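PDB 3HV0: tryptophanyl-tRNA synthetase from Cryptosporidium parvum Iowa II, which probably catalyses the ATP-dependent attachment of L-tryptophan to tRNA(Trp), this chain holding the class I synthetase catalytic core of a longer protein. Local coordinates for residues Arg53-Ser58 / His253-Pro258; Ser84-His89 / His132-Glu137. All coordinates share one frame; numbering follows the deposited sequence.

Contact 1: Arg53-Ser58 / His253-Pro258; sequences RNIFLS and HSIFLP
Three backbone hydrogen bonds, one of them weak, join the start of strand 56-60 and Ile55 before it to the antiparallel end of strand 250-254 and Ile255 after it. Ile255 N reaches Ile55 O at 2.7 Å, and His253 N reaches Ser58 O at 2.8 Å. Between them, Leu57 N points to His253 O at 3.2 Å, a weak bond bent to 135° at the hydrogen. This weakness coincides with a classic beta bulge: Phe56 and Ser254 form a non-hydrogen-bonded pair, while Leu57 and Ser58 both face His253, shifting the register by one residue. The same His253 O also lies 3.3 Å from Phe56 CA in a CA-H...O contact.

On the sheet face carrying Phe56 and Ser254, the contact is a CH-pi one. Ser254 CB stands 3.4 Å from the centroid of the Phe56 ring and only 8° off its normal, hence over the middle of one face. With CG anti to the carbonyl carbon of Phe56 (chi1 -85°), the ring is carried across to the partner strand.

On the face of Ser58 and His253, Ser58 CB packs obliquely against the imidazole, 3.5 Å from His253 ND1, while His253 NE2 is engaged by Ser251 OG. Apolar contact is slight: CG2 of Ile55 and CG2 of Ile255 are 4.2 Å apart.

Strand 56-60 runs antiparallel to both its neighbours, 29-30 and 250-254, and the latter continues the sheet to the parallel strand 222-227. Asn54 closes the helix just before the strand with a Schellman motif, Phe56 stacks on Phe98 of helix 93-106, and Ile55 packs on Phe322 of helix 315-323.

Contact 2: Ser84-His89 / His132-Glu137; sequences SSESLH and HNYAYE
Tyr134, on helix 128-143, offers one ring face to the backbone of Ser85 and Glu86. Glu86 N lies 4.0 Å above the ring plane over its centre, and Ser85 C is displaced toward the rim, so the loop's peptide chain runs over the ring. Just before them in the loop, Ser84 O approaches Tyr134 CE2 obliquely at 3.6 Å. The ring takes this place with CG anti to the carbonyl carbon of Tyr134 (chi1 -75°), which turns it so that its CD2-CE2 side reaches back to Ser84.

Beyond its backbone, Glu86 contributes the aliphatic part of its side chain. Its CB is 4.1 Å from Tyr134 CD1, and its chain, extended beyond CG, runs alongside Glu137 with the two CG atoms of Glu86 and Glu137 3.9 Å apart.

Glu137, one helical turn after Tyr134, points its CB at the loop and meets Glu86 O at 3.6 Å. The two side chains point the same way, with their carboxylate planes 46° apart, and Glu86 OE2 stays 5.0 Å from Glu137 OE1. Arg366 forms a salt bridge with that OE1, which would ease repulsion between the like charges.

The loop has its own internal tie, Ser85 OG to Ser87 O at 2.6 Å. Polar anchors to the next turns of the helix follow: Asn138 ND2 binds Ser85 O, and Asp141 OD1 accepts from Leu88 N. The loop joins strand 76-81 to helix 93-106 and leads into His89-His92 (HVGH), the form taken here by the HIGH signature of class I synthetases, in the nucleotide-binding Rossmann fold.

How the contacts relate
Both contacts belong to the same catalytic domain, contact 1 buried in its sheet and contact 2 at its surface, with centres 23 Å apart and nearest atoms about 7 Å apart, so they do not touch. Along the chain the order is 53-58, 84-89, 132-137, 253-258: contact 2 is formed wholly between the two halves of contact 1. Contact 1 joins strands 56-60 and 250-254 on the antiparallel side of the mixed sheet, whereas contact 2 links the loop after strand 76-81 to helix 128-143. Helix 93-106, which follows that loop, reaches contact 1 through Phe98. Bound tryptophan lies about 8 Å from the side chain of Ser254 and about 6 Å from that of Ser84, placing both contacts near the amino-acid pocket.

Contact 1: Arg53-Ser58 / His253-Pro258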
loop_
_atom_site.group_PDB
_atom_site.type_symbol
_atom_site.label_atom_id
_atom_site.label_comp_id
_atom_site.label_asym_id
_atom_site.label_seq_id
_atom_site.Cartn_x
_atom_site.Cartn_y
_atom_site.Cartn_z
ATOM N N ARG A 53 27.592 0.804 -28.331
ATOM C CA ARG A 53 28.572 1.342 -27.393
ATOM C C ARG A 53 28.540 0.600 -26.045
ATOM O O ARG A 53 29.263 0.965 -25.126
ATOM C CB ARG A 53 28.324 2.844 -27.159
ATOM C CG ARG A 53 28.036 3.698 -28.398
ATOM C CD ARG A 53 29.283 4.192 -29.052
ATOM N NE ARG A 53 29.037 4.892 -30.323
ATOM C CZ ARG A 53 28.676 6.171 -30.440
ATOM N NH1 ARG A 53 28.475 6.937 -29.354
ATOM N NH2 ARG A 53 28.507 6.685 -31.652
ATOM N N ASN A 54 27.686 -0.416 -25.934
ATOM C CA ASN A 54 27.488 -1.193 -24.679
ATOM C C ASN A 54 27.097 -0.331 -23.471
ATOM O O ASN A 54 27.578 -0.527 -22.352
ATOM C CB ASN A 54 28.717 -2.070 -24.354
ATOM C CG ASN A 54 29.129 -2.970 -25.524
ATOM O OD1 ASN A 54 28.320 -3.710 -26.074
ATOM N ND2 ASN A 54 30.390 -2.893 -25.909
ATOM N N ILE A 55 26.207 0.619 -23.718
ATOM C CA ILE A 55 25.638 1.466 -22.680
ATOM C C ILE A 55 24.467 0.707 -22.080
ATOM O O ILE A 55 24.291 0.692 -20.872
ATOM C CB ILE A 55 25.118 2.825 -23.241
ATOM C CG1 ILE A 55 26.225 3.612 -23.945
ATOM C CG2 ILE A 55 24.492 3.666 -22.112
ATOM C CD1 ILE A 55 27.188 4.313 -23.026
ATOM N N PHE A 56 23.636 0.140 -22.947
ATOM C CA PHE A 56 22.751 -0.953 -22.573
ATOM C C PHE A 56 23.501 -2.211 -22.957
ATOM O O PHE A 56 23.599 -2.551 -24.149
ATOM C CB PHE A 56 21.394 -0.871 -23.283
ATOM C CG PHE A 56 20.404 0.005 -22.584
ATOM C CD1 PHE A 56 20.347 1.366 -22.849
ATOM C CD2 PHE A 56 19.561 -0.518 -21.615
ATOM C CE1 PHE A 56 19.441 2.180 -22.171
ATOM C CE2 PHE A 56 18.656 0.285 -20.947
ATOM C CZ PHE A 56 18.590 1.635 -21.231
ATOM N N LEU A 57 24.076 -2.870 -21.954
ATOM C CA LEU A 57 24.983 -3.996 -22.183
ATOM C C LEU A 57 24.419 -5.354 -21.776
ATOM O O LEU A 57 24.972 -6.377 -22.146
ATOM C CB LEU A 57 26.306 -3.775 -21.452
ATOM C CG LEU A 57 26.360 -3.346 -19.979
ATOM C CD1 LEU A 57 25.070 -3.521 -19.217
ATOM C CD2 LEU A 57 27.467 -4.064 -19.249
ATOM N N SER A 58 23.308 -5.350 -21.042
ATOM C CA SER A 58 22.893 -6.505 -20.271
ATOM C C SER A 58 21.387 -6.737 -20.384
ATOM O O SER A 58 20.642 -5.800 -20.664
ATOM C CB SER A 58 23.292 -6.276 -18.815
ATOM O OG SER A 58 23.529 -7.500 -18.172
ATOM N N HIS A 253 19.340 -3.613 -19.502
ATOM C CA HIS A 253 19.936 -2.836 -18.425
ATOM C C HIS A 253 21.034 -1.921 -18.909
ATOM O O HIS A 253 21.879 -2.350 -19.681
ATOM C CB HIS A 253 20.574 -3.741 -17.369
ATOM C CG HIS A 253 19.782 -4.961 -17.029
ATOM N ND1 HIS A 253 20.374 -6.186 -16.822
ATOM C CD2 HIS A 253 18.454 -5.147 -16.856
ATOM C CE1 HIS A 253 19.445 -7.075 -16.522
ATOM N NE2 HIS A 253 18.269 -6.470 -16.534
ATOM N N SER A 254 21.067 -0.696 -18.378
ATOM C CA SER A 254 22.092 0.284 -18.761
ATOM C C SER A 254 23.127 0.590 -17.681
ATOM O O SER A 254 22.877 0.448 -16.484
ATOM C CB SER A 254 21.459 1.591 -19.224
ATOM O OG SER A 254 20.737 2.201 -18.181
ATOM N N ILE A 255 24.301 1.006 -18.144
ATOM C CA ILE A 255 25.382 1.436 -17.281
ATOM C C ILE A 255 25.170 2.922 -17.001
ATOM O O ILE A 255 24.748 3.668 -17.892
ATOM C CB ILE A 255 26.751 1.182 -17.948
ATOM C CG1 ILE A 255 27.868 1.229 -16.908
ATOM C CG2 ILE A 255 27.001 2.172 -19.072
ATOM C CD1 ILE A 255 27.955 -0.029 -16.054
ATOM N N PHE A 256 25.445 3.350 -15.767
ATOM C CA PHE A 256 25.091 4.713 -15.341
ATOM C C PHE A 256 26.074 5.743 -15.897
ATOM O O PHE A 256 27.260 5.454 -16.108
ATOM C CB PHE A 256 24.887 4.818 -13.804
ATOM C CG PHE A 256 26.168 4.887 -12.987
ATOM C CD1 PHE A 256 26.677 6.123 -12.555
ATOM C CD2 PHE A 256 26.840 3.722 -12.606
ATOM C CE1 PHE A 256 27.854 6.198 -11.785
ATOM C CE2 PHE A 256 28.023 3.790 -11.833
ATOM C CZ PHE A 256 28.529 5.032 -11.426
ATOM N N LEU A 257 25.548 6.935 -16.180
ATOM C CA LEU A 257 26.353 8.032 -16.709
ATOM C C LEU A 257 27.355 8.441 -15.634
ATOM O O LEU A 257 26.949 8.790 -14.514
ATOM C CB LEU A 257 25.474 9.217 -17.093
ATOM C CG LEU A 257 26.114 10.151 -18.111
ATOM C CD1 LEU A 257 26.394 9.392 -19.384
ATOM C CD2 LEU A 257 25.243 11.384 -18.377
ATOM N N PRO A 258 28.664 8.391 -15.967
ATOM C CA PRO A 258 29.721 8.426 -14.953
ATOM C C PRO A 258 29.588 9.627 -14.025
ATOM O O PRO A 258 29.517 10.771 -14.497
ATOM C CB PRO A 258 31.013 8.493 -15.779
ATOM C CG PRO A 258 30.604 8.928 -17.118
ATOM C CD PRO A 258 29.211 8.477 -17.331
#

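Contact 2: Ser84-His89 / His132-Glu137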
loop_
_atom_site.group_PDB
_atom_site.type_symbol
_atom_site.label_atom_id
_atom_site.label_comp_id
_atom_site.label_asym_id
_atom_site.label_seq_id
_atom_site.Cartn_x
_atom_site.Cartn_y
_atom_site.Cartn_z
ATOM N N SER A 84 13.297 12.763 -6.591
ATOM C CA SER A 84 14.009 13.360 -5.461
ATOM C C SER A 84 14.490 14.771 -5.753
ATOM O O SER A 84 15.022 15.447 -4.873
ATOM C CB SER A 84 15.200 12.489 -5.095
ATOM O OG SER A 84 15.702 11.847 -6.246
ATOM N N SER A 85 14.336 15.209 -7.000
ATOM C CA SER A 85 14.736 16.559 -7.416
ATOM C C SER A 85 13.711 17.058 -8.410
ATOM O O SER A 85 13.042 16.267 -9.072
ATOM C CB SER A 85 16.126 16.546 -8.067
ATOM O OG SER A 85 16.099 15.922 -9.346
ATOM N N GLU A 86 13.601 18.374 -8.516
ATOM C CA GLU A 86 12.597 18.994 -9.370
ATOM C C GLU A 86 12.885 18.771 -10.851
ATOM O O GLU A 86 11.945 18.694 -11.652
ATOM C CB GLU A 86 12.465 20.484 -9.082
ATOM C CG GLU A 86 11.101 21.026 -9.486
ATOM C CD GLU A 86 10.933 22.501 -9.207
ATOM O OE1 GLU A 86 10.701 22.859 -8.027
ATOM O OE2 GLU A 86 11.008 23.291 -10.184
ATOM N N SER A 87 14.167 18.653 -11.207
ATOM C CA SER A 87 14.558 18.371 -12.585
ATOM C C SER A 87 15.357 17.070 -12.719
ATOM O O SER A 87 16.051 16.639 -11.809
ATOM C CB SER A 87 15.363 19.536 -13.144
ATOM O OG SER A 87 15.545 19.363 -14.538
ATOM N N LEU A 88 15.236 16.433 -13.869
ATOM C CA LEU A 88 15.987 15.214 -14.155
ATOM C C LEU A 88 17.437 15.561 -14.474
ATOM O O LEU A 88 17.697 16.575 -15.128
ATOM C CB LEU A 88 15.357 14.457 -15.327
ATOM C CG LEU A 88 14.305 13.394 -14.930
ATOM C CD1 LEU A 88 13.220 13.945 -13.990
ATOM C CD2 LEU A 88 13.683 12.765 -16.173
ATOM N N HIS A 89 18.378 14.730 -14.000
ATOM C CA HIS A 89 19.782 14.835 -14.446
ATOM C C HIS A 89 19.816 14.374 -15.896
ATOM O O HIS A 89 18.895 13.697 -16.370
ATOM C CB HIS A 89 20.745 13.958 -13.635
ATOM C CG HIS A 89 20.669 14.158 -12.150
ATOM N ND1 HIS A 89 20.540 13.110 -11.263
ATOM C CD2 HIS A 89 20.723 15.280 -11.394
ATOM C CE1 HIS A 89 20.512 13.576 -10.024
ATOM N NE2 HIS A 89 20.620 14.892 -10.075
ATOM N N HIS A 132 5.456 14.924 -4.551
ATOM C CA HIS A 132 4.329 14.903 -5.462
ATOM C C HIS A 132 4.534 15.981 -6.507
ATOM O O HIS A 132 4.404 15.692 -7.697
ATOM C CB HIS A 132 3.021 15.097 -4.693
ATOM C CG HIS A 132 1.798 14.931 -5.532
ATOM N ND1 HIS A 132 1.442 13.725 -6.093
ATOM C CD2 HIS A 132 0.851 15.822 -5.916
ATOM C CE1 HIS A 132 0.330 13.880 -6.792
ATOM N NE2 HIS A 132 -0.051 15.143 -6.700
ATOM N N ASN A 133 4.878 17.204 -6.068
ATOM C CA ASN A 133 5.205 18.303 -6.994
ATOM C C ASN A 133 6.404 17.996 -7.898
ATOM O O ASN A 133 6.376 18.297 -9.113
ATOM C CB ASN A 133 5.469 19.603 -6.243
ATOM C CG ASN A 133 4.249 20.102 -5.475
ATOM O OD1 ASN A 133 3.104 19.738 -5.776
ATOM N ND2 ASN A 133 4.491 20.941 -4.474
ATOM N N TYR A 134 7.453 17.412 -7.305
ATOM C CA TYR A 134 8.652 17.068 -8.043
ATOM C C TYR A 134 8.294 16.024 -9.096
ATOM O O TYR A 134 8.895 15.983 -10.170
ATOM C CB TYR A 134 9.705 16.449 -7.146
ATOM C CG TYR A 134 10.472 17.338 -6.205
ATOM C CD1 TYR A 134 10.288 18.719 -6.158
ATOM C CD2 TYR A 134 11.411 16.771 -5.345
ATOM C CE1 TYR A 134 11.013 19.510 -5.257
ATOM C CE2 TYR A 134 12.134 17.540 -4.442
ATOM C CZ TYR A 134 11.943 18.909 -4.406
ATOM O OH TYR A 134 12.674 19.655 -3.513
ATOM N N ALA A 135 7.351 15.146 -8.746
ATOM C CA ALA A 135 6.818 14.171 -9.682
ATOM C C ALA A 135 6.211 14.842 -10.903
ATOM O O ALA A 135 6.497 14.442 -12.027
ATOM C CB ALA A 135 5.787 13.304 -9.017
ATOM N N TYR A 136 5.387 15.862 -10.691
ATOM C CA TYR A 136 4.685 16.481 -11.819
ATOM C C TYR A 136 5.612 17.277 -12.726
ATOM O O TYR A 136 5.439 17.265 -13.943
ATOM C CB TYR A 136 3.436 17.268 -11.388
ATOM C CG TYR A 136 2.220 16.375 -11.518
ATOM C CD1 TYR A 136 1.278 16.556 -12.530
ATOM C CD2 TYR A 136 2.065 15.281 -10.672
ATOM C CE1 TYR A 136 0.179 15.675 -12.655
ATOM C CE2 TYR A 136 0.980 14.414 -10.780
ATOM C CZ TYR A 136 0.052 14.608 -11.767
ATOM O OH TYR A 136 -0.991 13.712 -11.827
ATOM N N GLU A 137 6.610 17.931 -12.148
ATOM C CA GLU A 137 7.596 18.627 -12.964
ATOM C C GLU A 137 8.420 17.623 -13.741
ATOM O O GLU A 137 8.664 17.797 -14.940
ATOM C CB GLU A 137 8.502 19.498 -12.104
ATOM C CG GLU A 137 7.789 20.655 -11.430
ATOM C CD GLU A 137 7.181 21.617 -12.418
ATOM O OE1 GLU A 137 7.706 21.738 -13.534
ATOM O OE2 GLU A 137 6.170 22.259 -12.073
#